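Local coordinates for tail fiber protein (Acinetobacter phage AM24, PDB 5W5P), which is a phage tailspike of parallel beta-helix architecture that probably recognises, and may cleave, the capsular polysaccharide of its Acinetobacter host, at residues Q124-K127 with A128-V131; V175-N178 with T179-T183; R250-T253 with T254-Q258. One frame throughout, in Å; residues are numbered along the deposited sequence.

Contact 1: Q124-K127 with A128-V131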
loop_
_atom_site.group_PDB
_atom_site.type_symbol
_atom_site.label_atom_id
_atom_site.label_comp_id
_atom_site.label_asym_id
_atom_site.label_seq_id
_atom_site.Cartn_x
_atom_site.Cartn_y
_atom_site.Cartn_z
ATOM N N GLN A 124 -40.143 -6.963 -2.535
ATOM C CA GLN A 124 -39.815 -7.649 -3.777
ATOM C C GLN A 124 -38.324 -7.949 -3.864
ATOM O O GLN A 124 -37.932 -9.011 -4.361
ATOM C CB GLN A 124 -40.270 -6.811 -4.977
ATOM C CG GLN A 124 -41.782 -6.695 -5.124
ATOM C CD GLN A 124 -42.378 -5.584 -4.268
ATOM O OE1 GLN A 124 -41.918 -4.444 -4.304
ATOM N NE2 GLN A 124 -43.412 -5.912 -3.502
ATOM N N VAL A 125 -37.481 -7.024 -3.391
ATOM C CA VAL A 125 -36.050 -7.304 -3.289
ATOM C C VAL A 125 -35.812 -8.486 -2.361
ATOM O O VAL A 125 -34.968 -9.350 -2.632
ATOM C CB VAL A 125 -35.287 -6.049 -2.818
ATOM C CG1 VAL A 125 -33.829 -6.382 -2.508
ATOM C CG2 VAL A 125 -35.370 -4.943 -3.861
ATOM N N GLN A 126 -36.562 -8.555 -1.259
ATOM C CA GLN A 126 -36.429 -9.684 -0.344
ATOM C C GLN A 126 -36.772 -10.999 -1.034
ATOM O O GLN A 126 -36.117 -12.021 -0.797
ATOM C CB GLN A 126 -37.318 -9.476 0.882
ATOM C CG GLN A 126 -37.159 -10.546 1.953
ATOM C CD GLN A 126 -35.817 -10.467 2.656
ATOM O OE1 GLN A 126 -35.596 -9.597 3.503
ATOM N NE2 GLN A 126 -34.907 -11.374 2.305
ATOM N N LYS A 127 -37.791 -10.991 -1.897
ATOM C CA LYS A 127 -38.163 -12.207 -2.616
ATOM C C LYS A 127 -37.045 -12.659 -3.548
ATOM O O LYS A 127 -36.769 -13.858 -3.666
ATOM C CB LYS A 127 -39.457 -11.979 -3.399
ATOM C CG LYS A 127 -40.720 -11.996 -2.549
ATOM C CD LYS A 127 -41.959 -11.781 -3.407
ATOM C CE LYS A 127 -43.234 -12.173 -2.674
ATOM N NZ LYS A 127 -44.395 -12.268 -3.615
ATOM N N ALA A 128 -36.389 -11.713 -4.222
ATOM C CA ALA A 128 -35.260 -12.072 -5.075
ATOM C C ALA A 128 -34.083 -12.608 -4.262
ATOM O O ALA A 128 -33.358 -13.488 -4.738
ATOM C CB ALA A 128 -34.835 -10.865 -5.914
ATOM N N VAL A 129 -33.880 -12.097 -3.043
ATOM C CA VAL A 129 -32.820 -12.617 -2.176
ATOM C C VAL A 129 -33.088 -14.075 -1.828
ATOM O O VAL A 129 -32.183 -14.919 -1.875
ATOM C CB VAL A 129 -32.691 -11.755 -0.900
ATOM C CG1 VAL A 129 -31.814 -12.446 0.136
ATOM C CG2 VAL A 129 -32.148 -10.376 -1.218
ATOM N N ASP A 130 -34.338 -14.399 -1.497
ATOM C CA ASP A 130 -34.654 -15.726 -0.979
ATOM C C ASP A 130 -34.451 -16.815 -2.027
ATOM O O ASP A 130 -33.989 -17.914 -1.700
ATOM C CB ASP A 130 -36.084 -15.739 -0.441
ATOM C CG ASP A 130 -36.300 -14.702 0.645
ATOM O OD1 ASP A 130 -35.330 -14.381 1.368
ATOM O OD2 ASP A 130 -37.435 -14.198 0.773
ATOM N N VAL A 131 -34.778 -16.535 -3.293
ATOM C CA VAL A 131 -34.649 -17.557 -4.332
ATOM C C VAL A 131 -33.264 -17.599 -4.966
ATOM O O VAL A 131 -32.967 -18.537 -5.721
ATOM C CB VAL A 131 -35.709 -17.365 -5.439
ATOM C CG1 VAL A 131 -37.102 -17.352 -4.838
ATOM C CG2 VAL A 131 -35.447 -16.082 -6.217
#

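Contact 2: V175-N178 with T179-T183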
loop_
_atom_site.group_PDB
_atom_site.type_symbol
_atom_site.label_atom_id
_atom_site.label_comp_id
_atom_site.label_asym_id
_atom_site.label_seq_id
_atom_site.Cartn_x
_atom_site.Cartn_y
_atom_site.Cartn_z
ATOM N N VAL A 175 -32.417 5.143 -1.198
ATOM C CA VAL A 175 -32.255 4.508 0.104
ATOM C C VAL A 175 -32.976 5.338 1.156
ATOM O O VAL A 175 -32.794 6.560 1.226
ATOM C CB VAL A 175 -30.770 4.342 0.462
ATOM C CG1 VAL A 175 -30.626 3.529 1.736
ATOM C CG2 VAL A 175 -30.021 3.693 -0.696
ATOM N N TYR A 176 -33.788 4.670 1.977
ATOM C CA TYR A 176 -34.513 5.306 3.083
ATOM C C TYR A 176 -34.422 4.357 4.277
ATOM O O TYR A 176 -35.249 3.455 4.428
ATOM C CB TYR A 176 -35.961 5.605 2.709
ATOM C CG TYR A 176 -36.116 6.707 1.691
ATOM C CD1 TYR A 176 -36.065 6.433 0.330
ATOM C CD2 TYR A 176 -36.316 8.022 2.089
ATOM C CE1 TYR A 176 -36.207 7.436 -0.608
ATOM C CE2 TYR A 176 -36.456 9.034 1.156
ATOM C CZ TYR A 176 -36.402 8.732 -0.192
ATOM O OH TYR A 176 -36.543 9.732 -1.129
ATOM N N SER A 177 -33.417 4.569 5.125
ATOM C CA SER A 177 -33.230 3.711 6.288
ATOM C C SER A 177 -32.281 4.382 7.265
ATOM O O SER A 177 -31.230 4.892 6.865
ATOM C CB SER A 177 -32.685 2.339 5.883
ATOM O OG SER A 177 -32.415 1.548 7.026
ATOM N N ASN A 178 -32.654 4.367 8.543
ATOM C CA ASN A 178 -31.804 4.861 9.616
ATOM C C ASN A 178 -30.799 3.823 10.094
ATOM O O ASN A 178 -29.866 4.180 10.824
ATOM C CB ASN A 178 -32.669 5.318 10.796
ATOM C CG ASN A 178 -31.944 6.274 11.719
ATOM O OD1 ASN A 178 -30.928 6.873 11.346
ATOM N ND2 ASN A 178 -32.459 6.426 12.936
ATOM N N THR A 179 -30.954 2.561 9.696
ATOM C CA THR A 179 -30.106 1.479 10.184
ATOM C C THR A 179 -29.380 0.711 9.089
ATOM O O THR A 179 -28.325 0.136 9.362
ATOM C CB THR A 179 -30.935 0.481 11.010
ATOM O OG1 THR A 179 -31.907 -0.145 10.162
ATOM C CG2 THR A 179 -31.644 1.186 12.160
ATOM N N GLY A 180 -29.910 0.686 7.866
ATOM C CA GLY A 180 -29.311 -0.067 6.778
ATOM C C GLY A 180 -30.323 -0.879 5.989
ATOM O O GLY A 180 -30.947 -1.793 6.541
ATOM N N ILE A 181 -30.498 -0.564 4.701
ATOM C CA ILE A 181 -31.475 -1.291 3.896
ATOM C C ILE A 181 -31.067 -2.739 3.689
ATOM O O ILE A 181 -31.910 -3.569 3.325
ATOM C CB ILE A 181 -31.706 -0.630 2.523
ATOM C CG1 ILE A 181 -30.374 -0.269 1.869
ATOM C CG2 ILE A 181 -32.631 0.575 2.648
ATOM C CD1 ILE A 181 -30.454 -0.189 0.366
ATOM N N PHE A 182 -29.799 -3.067 3.895
ATOM C CA PHE A 182 -29.316 -4.436 3.809
ATOM C C PHE A 182 -28.758 -4.840 5.164
ATOM O O PHE A 182 -27.946 -4.115 5.752
ATOM C CB PHE A 182 -28.263 -4.577 2.708
ATOM C CG PHE A 182 -28.843 -4.558 1.324
ATOM C CD1 PHE A 182 -29.686 -5.577 0.901
ATOM C CD2 PHE A 182 -28.572 -3.512 0.457
ATOM C CE1 PHE A 182 -30.237 -5.560 -0.371
ATOM C CE2 PHE A 182 -29.120 -3.486 -0.818
ATOM C CZ PHE A 182 -29.953 -4.515 -1.232
ATOM N N THR A 183 -29.219 -5.979 5.669
ATOM C CA THR A 183 -28.788 -6.485 6.962
ATOM C C THR A 183 -28.846 -8.006 6.906
ATOM O O THR A 183 -29.048 -8.594 5.841
ATOM C CB THR A 183 -29.656 -5.896 8.082
ATOM O OG1 THR A 183 -29.154 -6.317 9.354
ATOM C CG2 THR A 183 -31.101 -6.360 7.939
#

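Contact 3: R250-T253 with T254-Q258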
loop_
_atom_site.group_PDB
_atom_site.type_symbol
_atom_site.label_atom_id
_atom_site.label_comp_id
_atom_site.label_asym_id
_atom_site.label_seq_id
_atom_site.Cartn_x
_atom_site.Cartn_y
_atom_site.Cartn_z
ATOM N N ARG A 250 -21.813 -8.701 22.081
ATOM C CA ARG A 250 -20.602 -9.461 22.424
ATOM C C ARG A 250 -19.856 -8.702 23.520
ATOM O O ARG A 250 -20.478 -8.350 24.535
ATOM C CB ARG A 250 -19.809 -9.733 21.155
ATOM C CG ARG A 250 -20.431 -10.794 20.282
ATOM C CD ARG A 250 -19.545 -12.019 20.206
ATOM N NE ARG A 250 -18.549 -11.896 19.147
ATOM C CZ ARG A 250 -17.238 -11.996 19.339
ATOM N NH1 ARG A 250 -16.761 -12.224 20.555
ATOM N NH2 ARG A 250 -16.405 -11.873 18.314
ATOM N N ASN A 251 -18.559 -8.433 23.366
ATOM C CA ASN A 251 -17.752 -7.771 24.380
ATOM C C ASN A 251 -17.758 -6.254 24.254
ATOM O O ASN A 251 -16.950 -5.592 24.914
ATOM C CB ASN A 251 -16.302 -8.263 24.311
ATOM C CG ASN A 251 -16.196 -9.764 24.125
ATOM O OD1 ASN A 251 -16.583 -10.536 25.000
ATOM N ND2 ASN A 251 -15.663 -10.184 22.981
ATOM N N GLU A 252 -18.627 -5.688 23.421
ATOM C CA GLU A 252 -18.600 -4.263 23.129
ATOM C C GLU A 252 -19.810 -3.563 23.727
ATOM O O GLU A 252 -20.925 -4.092 23.700
ATOM C CB GLU A 252 -18.550 -4.016 21.622
ATOM C CG GLU A 252 -17.403 -4.716 20.922
ATOM C CD GLU A 252 -16.051 -4.384 21.529
ATOM O OE1 GLU A 252 -15.836 -3.219 21.937
ATOM O OE2 GLU A 252 -15.198 -5.293 21.590
ATOM N N THR A 253 -19.580 -2.367 24.265
ATOM C CA THR A 253 -20.634 -1.548 24.845
ATOM C C THR A 253 -21.224 -0.564 23.847
ATOM O O THR A 253 -22.152 0.174 24.194
ATOM C CB THR A 253 -20.104 -0.791 26.067
ATOM O OG1 THR A 253 -18.880 -0.124 25.727
ATOM C CG2 THR A 253 -19.842 -1.755 27.211
ATOM N N THR A 254 -20.696 -0.525 22.628
ATOM C CA THR A 254 -21.267 0.229 21.522
ATOM C C THR A 254 -21.354 -0.686 20.310
ATOM O O THR A 254 -20.857 -1.815 20.321
ATOM C CB THR A 254 -20.427 1.470 21.175
ATOM O OG1 THR A 254 -19.194 1.058 20.572
ATOM C CG2 THR A 254 -20.130 2.289 22.416
ATOM N N GLY A 255 -21.992 -0.191 19.252
ATOM C CA GLY A 255 -21.929 -0.881 17.984
ATOM C C GLY A 255 -20.522 -0.887 17.420
ATOM O O GLY A 255 -19.654 -0.117 17.825
ATOM N N TYR A 256 -20.289 -1.780 16.466
ATOM C CA TYR A 256 -18.991 -1.842 15.821
ATOM C C TYR A 256 -19.130 -2.444 14.431
ATOM O O TYR A 256 -20.105 -3.128 14.118
ATOM C CB TYR A 256 -17.987 -2.649 16.650
ATOM C CG TYR A 256 -18.361 -4.093 16.884
ATOM C CD1 TYR A 256 -19.156 -4.457 17.963
ATOM C CD2 TYR A 256 -17.898 -5.093 16.040
ATOM C CE1 TYR A 256 -19.490 -5.778 18.189
ATOM C CE2 TYR A 256 -18.229 -6.417 16.251
ATOM C CZ TYR A 256 -19.023 -6.756 17.331
ATOM O OH TYR A 256 -19.354 -8.075 17.548
ATOM N N VAL A 257 -18.131 -2.167 13.598
ATOM C CA VAL A 257 -18.016 -2.755 12.272
ATOM C C VAL A 257 -16.869 -3.754 12.305
ATOM O O VAL A 257 -15.913 -3.610 13.078
ATOM C CB VAL A 257 -17.800 -1.680 11.183
ATOM C CG1 VAL A 257 -18.944 -0.665 11.198
ATOM C CG2 VAL A 257 -16.464 -0.984 11.363
ATOM N N GLN A 258 -16.971 -4.789 11.475
ATOM C CA GLN A 258 -15.968 -5.846 11.479
ATOM C C GLN A 258 -15.704 -6.305 10.053
ATOM O O GLN A 258 -16.622 -6.761 9.365
ATOM C CB GLN A 258 -16.414 -7.013 12.364
ATOM C CG GLN A 258 -15.607 -8.269 12.187
ATOM C CD GLN A 258 -16.106 -9.407 13.055
ATOM O OE1 GLN A 258 -15.905 -10.576 12.733
ATOM N NE2 GLN A 258 -16.739 -9.072 14.174
#

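Contact 1: Q124-K127 with A128-V131
Gln126 reaches Asp130 one helical turn further on. Its amide NE2 donates to Asp130 OD1 at 3.2 Å. The bond is bent, 140° at the hydrogen, although the amide and carboxylate planes lie only 9° apart. OD1 is met on its syn side, with the donor tilted well out of the carboxylate plane. The Gln126 chain leaves with CG anti to the backbone N (chi1 -175°) and then bends at chi2, which brings the amide back over the later turn. The stronger partner of NE2 is the carbonyl of Gly152; the bond to Asp130 is the lesser one. The looser side is that of Asp130, which is exposed and held by the bent bond from Gln126 and a long, weak ion pair to Lys185. Lys127, partly exposed, reaches the carbonyl of Asn85 with NZ.

The tight part is the helix backbone and its buried flank. Ala128 N bonds to Gln124 O at 3.1 Å, and Val129 N to Val125 O at 3.0 Å. Val129 CG2 lies 3.3 Å from Val125 O, close against the preceding turn. Towards the helix end the backbone grip slackens: the bond from Val131 N to Lys127 O, 3.4 Å, is weak.

Helix 122-132 is thus amphipathic. Val125, Ala128 and Val129 face strand 135-140, and the two valines also meet strand 151-153, consistent with a helix that caps the N-terminal end of the beta-helix.

Contact 2: V175-N178 with T179-T183
Ser177 OG meets two flat groups, the peptide units that carry Thr179 N and Gly180 N, each through its N-H. The shorter bond runs from Gly180 N to Ser177 OG, 2.8 Å at 158°. Thr179 N donates to Ser177 OG at 3.2 Å. This bond from Thr179 N, two residues on from the serine, defines an ST turn. With OG anti to the backbone N (chi1 176°), the hydroxyl lies on the side of the following residues, where both N-H groups meet it. The two bonds grip a buried hydroxyl and hold the chain as it doubles back. Gly180 has a positive phi of 134°, at which a CB would press on the carbonyl oxygen of Thr179.

Beyond the turn, towards the strands, the contact is apolar. Ile181 CG2 packs on Val175 CG1 at 3.7 Å and on Ser177 CB at the same distance. The Val175 and Ile181 side chains meet at about a right angle.

The turn joins strand 172-175 to strand 182-184. Val175 and Ile181 both touch Phe210 of strand 209-211, and Ile181 also touches Met147 of strand 144-147. The Ile181 backbone bonds to Val151 and Val219, placing the turn between successive coils of the beta-helix.

Contact 3: R250-T253 with T254-Q258
Glu252 and Tyr256 touch where a surface loop of the parallel beta-helix runs into strand 257-258. The main interaction is aliphatic carbon against an aromatic ring. Glu252 CG lies 3.4 Å from Tyr256 CD1, approaching the ring obliquely, and Glu252 CB is 3.7 Å from the same atom. The carboxylate and ring planes stand 75° apart. Arg250 adds a looser touch at the far end of the ring, with CB 4.0 Å from Tyr256 OH. Its guanidinium plane is nearly perpendicular to the ring. Thr254 O lies in plane at the ring edge. Arg249 makes a cation-pi contact with Tyr256, which is buried, and the ring also meets that of Phe280 with the planes at about 80°.

The charged ends look to other partners. Glu252 OE1 forms a salt bridge with Arg278 NE, so its aliphatic part rests on the tyrosine while its carboxylate is tied to the neighbouring coil. Arg250 NE has a long, weak ion pair with Asp196.

Hydrogen bonding in the turn is local, and no hydrogen bond joins 250-253 to 254-258. With its hydroxyl set between the backbone N and the carbonyl carbon (chi1 70°), Thr254 OG1 donates to Gly255 O at 3.0 Å.

From the N terminus, contact 1 comes first, on helix 122-132 just before the earliest strands of the beta-helix. It lies within a single helix and closes no loop. Contact 2 follows in the turn between strands 172-175 and 182-184, and contact 3 closes the end of the loop between strands 241-244 and 257-258. All three lie in series, so none encloses or crosses another. Contacts 1 and 2 have centres 16 Å apart and touch, with Val125 CG1 4.3 Å from Phe182 CE1. This packing ties the helix to strand 182-184. Contact 3 stands apart, its nearest atoms about 10 Å from contact 2 and about 19 Å from contact 1, beside later coils.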